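Local coordinates for protein alanine racemase (Oenococcus oeni PSU-1, PDB 3HUR) that belongs to the alanine racemase family, joining an N-terminal TIM-type barrel to a C-terminal domain rich in beta strands, at residues H21-I26 / K53-T58; D139-I144 / I192-D197; L295-K300 / T364-R369. One frame throughout, in Å; residues are numbered along the deposited sequence.

Contact 1. Residues H21-I26 / K53-T58; sequences HNLQEI and KAFQET
Phe55 meets Leu23 where helix 48-57 packs beside helix 16-30, and this single apolar pair carries most of the contact. Their CA atoms, Leu23 CA and Phe55 CA, are the closest across the two segments at 8.3 Å. The CG of Phe55 lies beside its own backbone N (chi1 -59°), which swings the ring across to the leucine although the CB does not itself point there. Leu23 CD1 sits over one face, 3.5 Å from the centroid of the Phe55 ring and only 7° off its normal. Such a centred position is the geometry of a CH-pi contact, and it agrees with the near-equal approach of this methyl to all six ring carbons, the shortest being Leu23 CD1 to Phe55 CD1 at 3.6 Å. The two side chains cross at about a right angle. Further along, Thr58 turns its CB toward the other helix, where the amide end of the exposed Gln24 comes near it, with Gln24 NE2 4.4 Å from Thr58 CB. The hydroxyl is engaged within its own segment instead: Thr58 OG1 donates to Ala54 O at 2.8 Å, and it also hydrogen-bonds Ser60 OG. Beneath Leu23 and Phe55 lies strand 34-38 of the parallel barrel sheet, whose Ala37 touches both side chains, while helix 377-381 covers Ala54 and Thr58 through Leu378.

Contact 2. Residues D139-I144 / I192-D197; sequences DKADEI and INQGFD
Gln194 reaches Ala141 because its side chain folds at the second torsion (chi2 -77°), bringing the amide to the first turn of helix 141-153; Ile144, with CG2 anti to its backbone N, places that methyl against both Gln194 and Phe196. The polar half of the contact is one hydrogen bond, Gln194 NE2 to Ala141 O, 2.9 Å long with an N-H...O angle of 156°. The carbonyl oxygen lies close to the amide plane of Gln194, whereas the donor is tilted 20° from the carbonyl plane of Ala141. NE2 also donates to Leu190 O, so one amide nitrogen joins a carbonyl at the start of helix 141-153 to another in the last turn of helix 174-191. The apolar half is built on Ile144. Its CG2 packs against the amide carbon, Gln194 CD, at 3.9 Å, and meets the Phe196 ring at the edge, near the ring plane, with Ile144 CG2 to Phe196 CE2 at 3.7 Å. Ile144 and Phe196 cross at about a right angle, and both are buried, while Ala141 stays exposed at the margin. Phe196 continues inward to Leu159 and Val162 of strand 157-163 and touches Lys148 further along helix 141-153. The loop between helix 174-191 and strand 201-202 is thereby packed against helix 141-153 and strand 157-163 of the barrel.

Contact 3. Residues L295-K300 / T364-R369; sequences LRRMQK and TTLAPR. With SO4 (sulfate ion), chain C.
An ST turn at the end of strand 357-364, in which Leu366 N donates to Thr364 OG1 (3.1 Å), shapes the loop where Thr365 and Leu366 receive Arg297. The arginine comes from a 3-10 turn, and its chain bends at the third torsion (chi3 67°), bringing the guanidinium against the loop. The link to the backbone is a weak hydrogen bond, Arg297 NH2 to Thr365 O at 3.0 Å, angle 134°; the stronger partner of NH2 is Gln345 O. Leu366 CD1 lies over one guanidinium face, offset toward its rim, and approaches Arg297 NE to 4.0 Å. Thus a charged group is held by carbonyls while a methyl packs on its flat side. Farther along the loop Arg369 grips a sulfate ion, probably from the crystallisation liquor. Its NH2 donates almost straight to O1 of the sulfate (Arg369 NH2 to O1, 2.6 Å), two bonds from NE, to O2 and O3, are weak, and Gly293 N binds the same anion. Leu366 packs inward on Phe251 and Val253 of strand 251-263, Arg297 pairs through its backbone with Lys340 just past strand 334-339, and Pro368 touches Arg369 of the second subunit.

How the contacts relate
The three contacts follow one another in series along the chain, each closing before the next opens. Contacts 1 and 2 belong to the N-terminal barrel and share its parallel sheet: contact 1 packs two helices over strand 34-38, while contact 2 lies beside strand 157-163, with centres 33 Å apart. Contact 3 falls in the C-terminal domain, beside the mixed sheet, its centre 26 Å from that of contact 1 and 46 Å from that of contact 2, on the opposite side of the chain's centre from both. None touches another; even contacts 1 and 3 keep about 13 Å between nearest atoms. They therefore report on separate packing regions of a two-domain chain, and contact 3 alone meets the second subunit.

Contact 1. Residues H21-I26 / K53-T58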
loop_
_atom_site.group_PDB
_atom_site.type_symbol
_atom_site.label_atom_id
_atom_site.label_comp_id
_atom_site.label_asym_id
_atom_site.label_seq_id
_atom_site.Cartn_x
_atom_site.Cartn_y
_atom_site.Cartn_z
ATOM N N HIS A 21 -20.451 21.488 21.854
ATOM C CA HIS A 21 -20.893 22.595 21.082
ATOM C C HIS A 21 -21.612 22.138 19.821
ATOM O O HIS A 21 -22.648 22.689 19.469
ATOM C CB HIS A 21 -19.675 23.451 20.756
ATOM C CG HIS A 21 -19.961 24.608 19.864
ATOM N ND1 HIS A 21 -20.333 25.848 20.348
ATOM C CD2 HIS A 21 -19.881 24.733 18.517
ATOM C CE1 HIS A 21 -20.499 26.679 19.334
ATOM N NE2 HIS A 21 -20.222 26.030 18.212
ATOM N N ASN A 22 -21.084 21.135 19.137
ATOM C CA ASN A 22 -21.760 20.617 17.944
ATOM C C ASN A 22 -23.142 20.044 18.267
ATOM O O ASN A 22 -24.069 20.218 17.481
ATOM C CB ASN A 22 -20.919 19.564 17.213
ATOM C CG ASN A 22 -19.700 20.132 16.552
ATOM O OD1 ASN A 22 -19.563 21.334 16.363
ATOM N ND2 ASN A 22 -18.801 19.258 16.188
ATOM N N LEU A 23 -23.287 19.360 19.401
ATOM C CA LEU A 23 -24.607 18.822 19.770
ATOM C C LEU A 23 -25.556 19.974 20.071
ATOM O O LEU A 23 -26.692 19.977 19.633
ATOM C CB LEU A 23 -24.547 17.863 20.958
ATOM C CG LEU A 23 -24.041 16.448 20.667
ATOM C CD1 LEU A 23 -24.416 15.476 21.810
ATOM C CD2 LEU A 23 -24.565 15.956 19.354
ATOM N N GLN A 24 -25.064 20.954 20.816
ATOM C CA GLN A 24 -25.798 22.179 21.058
ATOM C C GLN A 24 -26.259 22.918 19.759
ATOM O O GLN A 24 -27.399 23.346 19.682
ATOM C CB GLN A 24 -24.979 23.093 21.981
ATOM C CG GLN A 24 -24.947 22.595 23.471
ATOM C CD GLN A 24 -23.713 23.101 24.287
ATOM O OE1 GLN A 24 -22.819 23.798 23.763
ATOM N NE2 GLN A 24 -23.666 22.730 25.563
ATOM N N GLU A 25 -25.397 23.057 18.752
ATOM C CA GLU A 25 -25.748 23.765 17.516
ATOM C C GLU A 25 -26.834 23.088 16.781
ATOM O O GLU A 25 -27.762 23.736 16.295
ATOM C CB GLU A 25 -24.584 23.843 16.536
ATOM C CG GLU A 25 -23.558 24.871 16.884
ATOM C CD GLU A 25 -24.020 26.264 16.593
ATOM O OE1 GLU A 25 -24.383 26.562 15.420
ATOM O OE2 GLU A 25 -23.987 27.054 17.548
ATOM N N ILE A 26 -26.695 21.780 16.650
ATOM C CA ILE A 26 -27.611 21.046 15.819
ATOM C C ILE A 26 -28.978 20.892 16.516
ATOM O O ILE A 26 -29.989 20.596 15.859
ATOM C CB ILE A 26 -27.016 19.699 15.358
ATOM C CG1 ILE A 26 -27.722 19.224 14.098
ATOM C CG2 ILE A 26 -27.123 18.639 16.444
ATOM C CD1 ILE A 26 -27.489 20.101 12.879
ATOM N N LYS A 53 -19.177 10.944 28.330
ATOM C CA LYS A 53 -19.050 11.691 29.564
ATOM C C LYS A 53 -19.183 13.186 29.313
ATOM O O LYS A 53 -19.823 13.876 30.081
ATOM C CB LYS A 53 -17.699 11.465 30.225
ATOM C CG LYS A 53 -17.536 10.143 30.890
ATOM C CD LYS A 53 -16.118 10.045 31.432
ATOM C CE LYS A 53 -15.889 8.773 32.235
ATOM N NZ LYS A 53 -16.485 8.859 33.618
ATOM N N ALA A 54 -18.535 13.704 28.281
ATOM C CA ALA A 54 -18.694 15.115 27.956
ATOM C C ALA A 54 -20.182 15.450 27.671
ATOM O O ALA A 54 -20.653 16.515 28.033
ATOM C CB ALA A 54 -17.851 15.492 26.778
ATOM N N PHE A 55 -20.917 14.552 27.032
ATOM C CA PHE A 55 -22.295 14.882 26.735
ATOM C C PHE A 55 -23.189 14.811 27.983
ATOM O O PHE A 55 -24.173 15.555 28.049
ATOM C CB PHE A 55 -22.882 13.977 25.652
ATOM C CG PHE A 55 -22.158 14.017 24.340
ATOM C CD1 PHE A 55 -21.513 15.131 23.918
ATOM C CD2 PHE A 55 -22.136 12.903 23.527
ATOM C CE1 PHE A 55 -20.866 15.135 22.699
ATOM C CE2 PHE A 55 -21.503 12.907 22.327
ATOM C CZ PHE A 55 -20.857 14.011 21.913
ATOM N N GLN A 56 -22.881 13.904 28.922
ATOM C CA GLN A 56 -23.678 13.744 30.176
ATOM C C GLN A 56 -23.504 14.953 31.096
ATOM O O GLN A 56 -24.445 15.426 31.705
ATOM C CB GLN A 56 -23.281 12.477 30.949
ATOM C CG GLN A 56 -24.250 12.098 32.051
ATOM C CD GLN A 56 -23.937 10.746 32.705
ATOM O OE1 GLN A 56 -24.513 9.721 32.350
ATOM N NE2 GLN A 56 -23.024 10.744 33.657
ATOM N N GLU A 57 -22.297 15.488 31.139
ATOM C CA GLU A 57 -21.968 16.518 32.079
ATOM C C GLU A 57 -22.524 17.841 31.630
ATOM O O GLU A 57 -22.815 18.709 32.468
ATOM C CB GLU A 57 -20.448 16.610 32.281
ATOM C CG GLU A 57 -19.857 18.068 32.427
ATOM C CD GLU A 57 -19.983 18.649 33.825
ATOM O OE1 GLU A 57 -20.391 17.902 34.718
ATOM O OE2 GLU A 57 -19.653 19.844 34.034
ATOM N N THR A 58 -22.610 18.026 30.325
ATOM C CA THR A 58 -23.104 19.279 29.771
ATOM C C THR A 58 -24.586 19.177 29.445
ATOM O O THR A 58 -25.188 20.139 29.019
ATOM C CB THR A 58 -22.384 19.639 28.475
ATOM O OG1 THR A 58 -22.491 18.534 27.542
ATOM C CG2 THR A 58 -20.950 19.986 28.770
#

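Contact 2. Residues D139-I144 / I192-D197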
loop_
_atom_site.group_PDB
_atom_site.type_symbol
_atom_site.label_atom_id
_atom_site.label_comp_id
_atom_site.label_asym_id
_atom_site.label_seq_id
_atom_site.Cartn_x
_atom_site.Cartn_y
_atom_site.Cartn_z
ATOM N N ASP A 139 -42.739 -2.832 7.969
ATOM C CA ASP A 139 -43.099 -2.177 6.688
ATOM C C ASP A 139 -44.595 -2.280 6.288
ATOM O O ASP A 139 -44.977 -1.931 5.156
ATOM C CB ASP A 139 -42.222 -2.708 5.534
ATOM C CG ASP A 139 -42.436 -4.186 5.245
ATOM O OD1 ASP A 139 -43.262 -4.840 5.917
ATOM O OD2 ASP A 139 -41.766 -4.701 4.328
ATOM N N LYS A 140 -45.430 -2.731 7.217
ATOM C CA LYS A 140 -46.859 -2.910 6.957
ATOM C C LYS A 140 -47.691 -2.235 8.040
ATOM O O LYS A 140 -47.401 -2.355 9.224
ATOM C CB LYS A 140 -47.185 -4.397 6.869
ATOM C CG LYS A 140 -46.632 -5.057 5.599
ATOM C CD LYS A 140 -46.815 -6.579 5.648
ATOM C CE LYS A 140 -45.977 -7.304 4.580
ATOM N NZ LYS A 140 -45.964 -8.775 4.835
ATOM N N ALA A 141 -48.718 -1.512 7.623
ATOM C CA ALA A 141 -49.502 -0.686 8.531
ATOM C C ALA A 141 -50.261 -1.526 9.548
ATOM O O ALA A 141 -50.402 -1.122 10.696
ATOM C CB ALA A 141 -50.465 0.208 7.737
ATOM N N ASP A 142 -50.724 -2.702 9.135
ATOM C CA ASP A 142 -51.485 -3.578 10.042
ATOM C C ASP A 142 -50.592 -4.230 11.119
ATOM O O ASP A 142 -50.984 -4.333 12.292
ATOM C CB ASP A 142 -52.307 -4.629 9.264
ATOM C CG ASP A 142 -51.447 -5.522 8.356
ATOM O OD1 ASP A 142 -51.814 -6.710 8.185
ATOM O OD2 ASP A 142 -50.414 -5.044 7.817
ATOM N N GLU A 143 -49.386 -4.636 10.730
ATOM C CA GLU A 143 -48.397 -5.172 11.681
ATOM C C GLU A 143 -47.979 -4.144 12.753
ATOM O O GLU A 143 -47.760 -4.502 13.921
ATOM C CB GLU A 143 -47.174 -5.695 10.926
ATOM C CG GLU A 143 -47.397 -6.999 10.128
ATOM C CD GLU A 143 -46.069 -7.605 9.641
ATOM O OE1 GLU A 143 -45.069 -6.841 9.530
ATOM O OE2 GLU A 143 -46.006 -8.834 9.385
ATOM N N ILE A 144 -47.908 -2.873 12.369
ATOM C CA ILE A 144 -47.531 -1.830 13.307
ATOM C C ILE A 144 -48.615 -1.694 14.360
ATOM O O ILE A 144 -48.317 -1.697 15.553
ATOM C CB ILE A 144 -47.256 -0.491 12.598
ATOM C CG1 ILE A 144 -45.979 -0.604 11.762
ATOM C CG2 ILE A 144 -47.134 0.660 13.596
ATOM C CD1 ILE A 144 -45.938 0.304 10.539
ATOM N N ILE A 192 -49.332 7.536 10.295
ATOM C CA ILE A 192 -50.501 8.412 10.521
ATOM C C ILE A 192 -51.688 7.529 10.933
ATOM O O ILE A 192 -51.803 6.398 10.472
ATOM C CB ILE A 192 -50.880 9.250 9.273
ATOM C CG1 ILE A 192 -49.724 10.154 8.798
ATOM C CG2 ILE A 192 -52.117 10.126 9.555
ATOM C CD1 ILE A 192 -49.864 11.636 9.216
ATOM N N ASN A 193 -52.528 8.016 11.845
ATOM C CA ASN A 193 -53.728 7.258 12.304
ATOM C C ASN A 193 -53.400 5.995 13.134
ATOM O O ASN A 193 -54.304 5.203 13.449
ATOM C CB ASN A 193 -54.672 6.824 11.124
ATOM C CG ASN A 193 -55.213 8.005 10.288
ATOM O OD1 ASN A 193 -55.371 9.129 10.783
ATOM N ND2 ASN A 193 -55.508 7.736 9.018
ATOM N N GLN A 194 -52.120 5.784 13.461
ATOM C CA GLN A 194 -51.746 4.695 14.391
ATOM C C GLN A 194 -51.956 5.089 15.838
ATOM O O GLN A 194 -52.070 4.237 16.692
ATOM C CB GLN A 194 -50.295 4.271 14.175
ATOM C CG GLN A 194 -50.051 3.700 12.785
ATOM C CD GLN A 194 -50.560 2.285 12.624
ATOM O OE1 GLN A 194 -51.143 1.697 13.553
ATOM N NE2 GLN A 194 -50.318 1.712 11.441
ATOM N N GLY A 195 -52.010 6.380 16.107
ATOM C CA GLY A 195 -52.260 6.862 17.464
ATOM C C GLY A 195 -51.033 7.010 18.361
ATOM O O GLY A 195 -51.176 7.102 19.593
ATOM N N PHE A 196 -49.834 7.052 17.758
ATOM C CA PHE A 196 -48.600 7.106 18.539
ATOM C C PHE A 196 -48.467 8.457 19.177
ATOM O O PHE A 196 -48.613 9.456 18.506
ATOM C CB PHE A 196 -47.356 6.874 17.663
ATOM C CG PHE A 196 -47.084 5.441 17.353
ATOM C CD1 PHE A 196 -46.921 4.531 18.368
ATOM C CD2 PHE A 196 -46.972 5.019 16.050
ATOM C CE1 PHE A 196 -46.677 3.210 18.100
ATOM C CE2 PHE A 196 -46.730 3.689 15.753
ATOM C CZ PHE A 196 -46.578 2.780 16.771
ATOM N N ASP A 197 -48.158 8.489 20.467
ATOM C CA ASP A 197 -47.733 9.744 21.100
ATOM C C ASP A 197 -46.600 10.312 20.243
ATOM O O ASP A 197 -45.563 9.709 20.120
ATOM C CB ASP A 197 -47.288 9.495 22.541
ATOM C CG ASP A 197 -46.718 10.742 23.220
ATOM O OD1 ASP A 197 -46.405 11.754 22.543
ATOM O OD2 ASP A 197 -46.565 10.708 24.463
#

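Contact 3. Residues L295-K300 / T364-R369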
loop_
_atom_site.group_PDB
_atom_site.type_symbol
_atom_site.label_atom_id
_atom_site.label_comp_id
_atom_site.label_asym_id
_atom_site.label_seq_id
_atom_site.Cartn_x
_atom_site.Cartn_y
_atom_site.Cartn_z
ATOM N N LEU A 295 -0.242 10.401 6.955
ATOM C CA LEU A 295 0.353 11.644 6.428
ATOM C C LEU A 295 -0.217 11.933 5.053
ATOM O O LEU A 295 -0.306 13.103 4.643
ATOM C CB LEU A 295 1.894 11.601 6.364
ATOM C CG LEU A 295 2.570 12.921 5.991
ATOM C CD1 LEU A 295 2.409 13.949 7.086
ATOM C CD2 LEU A 295 4.021 12.713 5.707
ATOM N N ARG A 296 -0.645 10.874 4.365
ATOM C CA ARG A 296 -1.096 11.060 3.004
ATOM C C ARG A 296 -2.461 11.732 2.907
ATOM O O ARG A 296 -2.885 12.010 1.801
ATOM C CB ARG A 296 -0.968 9.774 2.157
ATOM C CG ARG A 296 -2.095 8.767 2.230
ATOM C CD ARG A 296 -1.576 7.336 1.869
ATOM N NE ARG A 296 -2.221 6.276 2.688
ATOM C CZ ARG A 296 -1.618 5.151 3.124
ATOM N NH1 ARG A 296 -0.331 4.895 2.854
ATOM N NH2 ARG A 296 -2.289 4.288 3.886
ATOM N N ARG A 297 -3.120 12.068 4.024
ATOM C CA ARG A 297 -4.286 12.928 3.949
ATOM C C ARG A 297 -3.991 14.378 4.300
ATOM O O ARG A 297 -4.921 15.214 4.311
ATOM C CB ARG A 297 -5.437 12.407 4.816
ATOM C CG ARG A 297 -5.354 12.673 6.293
ATOM C CD ARG A 297 -6.737 12.690 6.941
ATOM N NE ARG A 297 -7.435 11.391 6.942
ATOM C CZ ARG A 297 -8.760 11.257 7.107
ATOM N NH1 ARG A 297 -9.514 12.323 7.309
ATOM N NH2 ARG A 297 -9.338 10.048 7.099
ATOM N N MET A 298 -2.724 14.686 4.581
ATOM C CA MET A 298 -2.345 16.026 4.988
ATOM C C MET A 298 -1.591 16.770 3.876
ATOM O O MET A 298 -0.834 16.180 3.109
ATOM C CB MET A 298 -1.478 15.985 6.240
ATOM C CG MET A 298 -2.043 15.211 7.406
ATOM S SD MET A 298 -3.513 15.852 8.134
ATOM C CE MET A 298 -3.869 14.321 8.966
ATOM N N GLN A 299 -1.792 18.073 3.797
ATOM C CA GLN A 299 -1.063 18.861 2.854
ATOM C C GLN A 299 0.368 18.926 3.358
ATOM O O GLN A 299 0.621 19.003 4.566
ATOM C CB GLN A 299 -1.694 20.258 2.706
ATOM C CG GLN A 299 -1.520 21.198 3.909
ATOM C CD GLN A 299 -1.693 22.670 3.545
ATOM O OE1 GLN A 299 -2.823 23.142 3.268
ATOM N NE2 GLN A 299 -0.576 23.410 3.534
ATOM N N LYS A 300 1.314 18.907 2.442
ATOM C CA LYS A 300 2.694 18.846 2.836
ATOM C C LYS A 300 3.487 20.121 2.498
ATOM O O LYS A 300 4.705 20.076 2.310
ATOM C CB LYS A 300 3.304 17.570 2.254
ATOM C CG LYS A 300 2.914 16.365 3.110
ATOM C CD LYS A 300 3.114 15.035 2.408
ATOM C CE LYS A 300 2.028 14.742 1.371
ATOM N NZ LYS A 300 0.981 13.859 1.893
ATOM N N THR A 364 -12.441 3.338 11.815
ATOM C CA THR A 364 -11.705 4.595 11.683
ATOM C C THR A 364 -10.778 4.548 10.478
ATOM O O THR A 364 -10.357 3.470 10.035
ATOM C CB THR A 364 -10.845 4.949 12.921
ATOM O OG1 THR A 364 -10.347 6.289 12.766
ATOM C CG2 THR A 364 -9.680 4.020 13.051
ATOM N N THR A 365 -10.568 5.716 9.904
ATOM C CA THR A 365 -9.629 5.924 8.817
ATOM C C THR A 365 -8.698 7.080 9.211
ATOM O O THR A 365 -8.033 7.637 8.338
ATOM C CB THR A 365 -10.362 6.332 7.472
ATOM O OG1 THR A 365 -11.039 7.579 7.688
ATOM C CG2 THR A 365 -11.346 5.270 7.020
ATOM N N LEU A 366 -8.710 7.489 10.488
ATOM C CA LEU A 366 -7.846 8.552 10.967
ATOM C C LEU A 366 -6.772 7.972 11.926
ATOM O O LEU A 366 -7.042 7.759 13.102
ATOM C CB LEU A 366 -8.664 9.647 11.642
ATOM C CG LEU A 366 -7.864 10.860 12.118
ATOM C CD1 LEU A 366 -7.308 11.643 10.938
ATOM C CD2 LEU A 366 -8.634 11.808 13.053
ATOM N N ALA A 367 -5.571 7.709 11.393
ATOM C CA ALA A 367 -4.339 7.474 12.189
ATOM C C ALA A 367 -4.621 6.516 13.295
ATOM O O ALA A 367 -4.445 6.827 14.452
ATOM C CB ALA A 367 -3.798 8.759 12.749
ATOM N N PRO A 368 -5.047 5.331 12.930
ATOM C CA PRO A 368 -5.504 4.344 13.891
ATOM C C PRO A 368 -4.458 3.885 14.908
ATOM O O PRO A 368 -4.840 3.357 15.980
ATOM C CB PRO A 368 -5.966 3.172 13.037
ATOM C CG PRO A 368 -5.305 3.332 11.739
ATOM C CD PRO A 368 -4.862 4.785 11.576
ATOM N N ARG A 369 -3.181 4.110 14.627
ATOM C CA ARG A 369 -2.152 3.581 15.476
ATOM C C ARG A 369 -1.643 4.555 16.494
ATOM O O ARG A 369 -0.815 4.160 17.309
ATOM C CB ARG A 369 -1.010 3.033 14.631
ATOM C CG ARG A 369 -1.409 1.699 13.953
ATOM C CD ARG A 369 -0.352 1.144 13.032
ATOM N NE ARG A 369 0.159 2.139 12.110
ATOM C CZ ARG A 369 1.427 2.213 11.697
ATOM N NH1 ARG A 369 2.344 1.336 12.118
ATOM N NH2 ARG A 369 1.786 3.179 10.847
HETATM S S SO4 C . -1.165 4.767 10.129
HETATM O O1 SO4 C . 0.242 5.055 9.793
HETATM O O2 SO4 C . -1.261 3.358 9.715
HETATM O O3 SO4 C . -1.456 5.101 11.585
HETATM O O4 SO4 C . -2.052 5.625 9.326
#